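Local coordinates for protein S-adenosylmethionine-dependent methyltransferase (Clostridium acetobutylicum, PDB 1Y8C) that probably transfers methyl groups from S-adenosylmethionine to a substrate that is not established, at residues L36-Y41 and P57-T62. Residues are numbered along the deposited sequence; the frame is centred on the assembly and turned at random.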
loop_
_atom_site.group_PDB
_atom_site.type_symbol
_atom_site.label_atom_id
_atom_site.label_comp_id
_atom_site.label_asym_id
_atom_site.label_seq_id
_atom_site.Cartn_x
_atom_site.Cartn_y
_atom_site.Cartn_z
ATOM N N LEU A 36 -5.400 20.988 -3.435
ATOM C CA LEU A 36 -6.231 20.167 -2.567
ATOM C C LEU A 36 -6.607 20.847 -1.259
ATOM O O LEU A 36 -5.814 21.586 -0.670
ATOM C CB LEU A 36 -5.517 18.850 -2.245
ATOM C CG LEU A 36 -6.357 17.690 -1.719
ATOM C CD1 LEU A 36 -6.675 16.754 -2.860
ATOM C CD2 LEU A 36 -5.600 16.944 -0.636
ATOM N N VAL A 37 -7.830 20.589 -0.811
ATOM C CA VAL A 37 -8.293 21.134 0.451
ATOM C C VAL A 37 -8.125 20.006 1.451
ATOM O O VAL A 37 -8.767 18.965 1.328
ATOM C CB VAL A 37 -9.758 21.527 0.381
ATOM C CG1 VAL A 37 -10.186 22.086 1.714
ATOM C CG2 VAL A 37 -9.974 22.544 -0.735
ATOM N N PHE A 38 -7.263 20.212 2.437
ATOM C CA PHE A 38 -6.990 19.171 3.420
ATOM C C PHE A 38 -8.072 18.904 4.468
ATOM O O PHE A 38 -7.811 18.936 5.670
ATOM C CB PHE A 38 -5.643 19.448 4.100
ATOM C CG PHE A 38 -4.474 19.449 3.141
ATOM C CD1 PHE A 38 -4.284 20.507 2.253
ATOM C CD2 PHE A 38 -3.591 18.374 3.091
ATOM C CE1 PHE A 38 -3.241 20.496 1.335
ATOM C CE2 PHE A 38 -2.544 18.353 2.174
ATOM C CZ PHE A 38 -2.371 19.416 1.294
ATOM N N ASP A 39 -9.280 18.601 4.008
ATOM C CA ASP A 39 -10.360 18.306 4.926
ATOM C C ASP A 39 -10.482 16.837 5.279
ATOM O O ASP A 39 -10.405 16.475 6.453
ATOM C CB ASP A 39 -11.690 18.795 4.370
ATOM C CG ASP A 39 -11.844 20.292 4.493
ATOM O OD1 ASP A 39 -11.456 20.837 5.551
ATOM O OD2 ASP A 39 -12.361 20.929 3.546
ATOM N N ASP A 40 -10.664 15.987 4.271
ATOM C CA ASP A 40 -10.846 14.563 4.520
ATOM C C ASP A 40 -9.868 13.619 3.834
ATOM O O ASP A 40 -9.678 13.645 2.612
ATOM C CB ASP A 40 -12.287 14.193 4.186
ATOM C CG ASP A 40 -13.275 14.949 5.043
ATOM O OD1 ASP A 40 -13.341 14.669 6.266
ATOM O OD2 ASP A 40 -13.972 15.844 4.507
ATOM N N TYR A 41 -9.268 12.766 4.661
ATOM C CA TYR A 41 -8.272 11.792 4.235
ATOM C C TYR A 41 -8.603 10.335 4.584
ATOM O O TYR A 41 -8.893 10.003 5.734
ATOM C CB TYR A 41 -6.909 12.158 4.851
ATOM C CG TYR A 41 -5.865 11.064 4.724
ATOM C CD1 TYR A 41 -5.516 10.545 3.467
ATOM C CD2 TYR A 41 -5.222 10.546 5.854
ATOM C CE1 TYR A 41 -4.555 9.546 3.337
ATOM C CE2 TYR A 41 -4.257 9.543 5.736
ATOM C CZ TYR A 41 -3.930 9.049 4.468
ATOM O OH TYR A 41 -2.984 8.060 4.331
ATOM N N PRO A 57 -2.072 13.922 10.425
ATOM C CA PRO A 57 -1.985 15.245 11.061
ATOM C C PRO A 57 -2.152 16.436 10.119
ATOM O O PRO A 57 -2.341 17.570 10.563
ATOM C CB PRO A 57 -0.610 15.224 11.718
ATOM C CG PRO A 57 0.165 14.301 10.848
ATOM C CD PRO A 57 -0.812 13.181 10.613
ATOM N N LYS A 58 -2.084 16.188 8.819
ATOM C CA LYS A 58 -2.239 17.270 7.861
ATOM C C LYS A 58 -3.703 17.509 7.490
ATOM O O LYS A 58 -4.022 18.491 6.830
ATOM C CB LYS A 58 -1.413 16.966 6.615
ATOM C CG LYS A 58 0.082 16.876 6.885
ATOM C CD LYS A 58 0.610 18.183 7.456
ATOM C CE LYS A 58 2.134 18.255 7.419
ATOM N NZ LYS A 58 2.776 17.199 8.253
ATOM N N PHE A 59 -4.596 16.622 7.927
ATOM C CA PHE A 59 -6.018 16.769 7.625
ATOM C C PHE A 59 -6.896 16.986 8.855
ATOM O O PHE A 59 -6.432 16.885 9.994
ATOM C CB PHE A 59 -6.526 15.541 6.874
ATOM C CG PHE A 59 -5.978 15.413 5.491
ATOM C CD1 PHE A 59 -4.675 14.976 5.283
ATOM C CD2 PHE A 59 -6.762 15.754 4.390
ATOM C CE1 PHE A 59 -4.161 14.881 4.002
ATOM C CE2 PHE A 59 -6.258 15.662 3.106
ATOM C CZ PHE A 59 -4.951 15.225 2.905
ATOM N N LYS A 60 -8.172 17.285 8.622
ATOM C CA LYS A 60 -9.101 17.487 9.727
ATOM C C LYS A 60 -9.709 16.161 10.146
ATOM O O LYS A 60 -9.772 15.850 11.337
ATOM C CB LYS A 60 -10.231 18.441 9.338
ATOM C CG LYS A 60 -9.786 19.817 8.875
ATOM C CD LYS A 60 -10.885 20.855 9.142
ATOM C CE LYS A 60 -12.237 20.428 8.545
ATOM N NZ LYS A 60 -13.409 21.219 9.052
ATOM N N ASN A 61 -10.164 15.385 9.164
ATOM C CA ASN A 61 -10.774 14.089 9.442
ATOM C C ASN A 61 -10.069 12.981 8.674
ATOM O O ASN A 61 -9.836 13.094 7.468
ATOM C CB ASN A 61 -12.259 14.099 9.070
ATOM C CG ASN A 61 -12.976 15.346 9.559
ATOM O OD1 ASN A 61 -13.405 16.187 8.762
ATOM N ND2 ASN A 61 -13.106 15.474 10.874
ATOM N N THR A 62 -9.748 11.901 9.378
ATOM C CA THR A 62 -9.063 10.779 8.765
ATOM C C THR A 62 -9.755 9.444 9.009
ATOM O O THR A 62 -10.296 9.188 10.084
ATOM C CB THR A 62 -7.609 10.662 9.287
ATOM O OG1 THR A 62 -6.915 11.892 9.057
ATOM C CG2 THR A 62 -6.875 9.538 8.586
#
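F59 reaches across to the 36-41 segment and slips its ring between F38 and Y41. Its CB lies 3.8 Å from the carbonyl O of F38 and close to CB of Y41. With CG anti to the carbonyl carbon (chi1 -69°), the ring is carried in between the two aromatic residues. F59 CG then meets Y41 CB at 3.4 Å. Across the ring from Y41, CD2 and CE2 rest against F38 C and CA, and F38 CD2 sits over that same face, 3.4 Å from F59 CZ. The CB atoms of F38 and Y41 thus make CH-pi contacts from opposite faces, while L36 CD2 comes in at the ring edge. A flat, wholly apolar phenylalanine suits a slot with carbon on both faces. The F38 and F59 planes are inclined at 49°, and the Y41 ring is slid aside so that it barely overlaps F59.

Beyond this cluster the backbones pair as parallel strands. N61 N donates to D39 O at 2.9 Å, and Y41 N to N61 O in a nearly straight bond (171°). T62, beta-branched and at home in a strand, lays its methyl CG2 alongside Y41 CD2, 3.3 Å away. Y41 supplies a ring to the cluster and a hydroxyl that bonds T106. On the other face of the sheet, D40 uses both acid oxygens, OD2 in a salt bridge with K133 and OD1 with R100. D39 and K60 run side by side; OD1 and NZ, 4.0 Å apart, may attract weakly.

These are the first two strands of a Rossmann-like beta-alpha-beta unit, with helix 52-55 in the connection. L104 of strand 104-107 packs on F59, and helix 20-32 lies against F38.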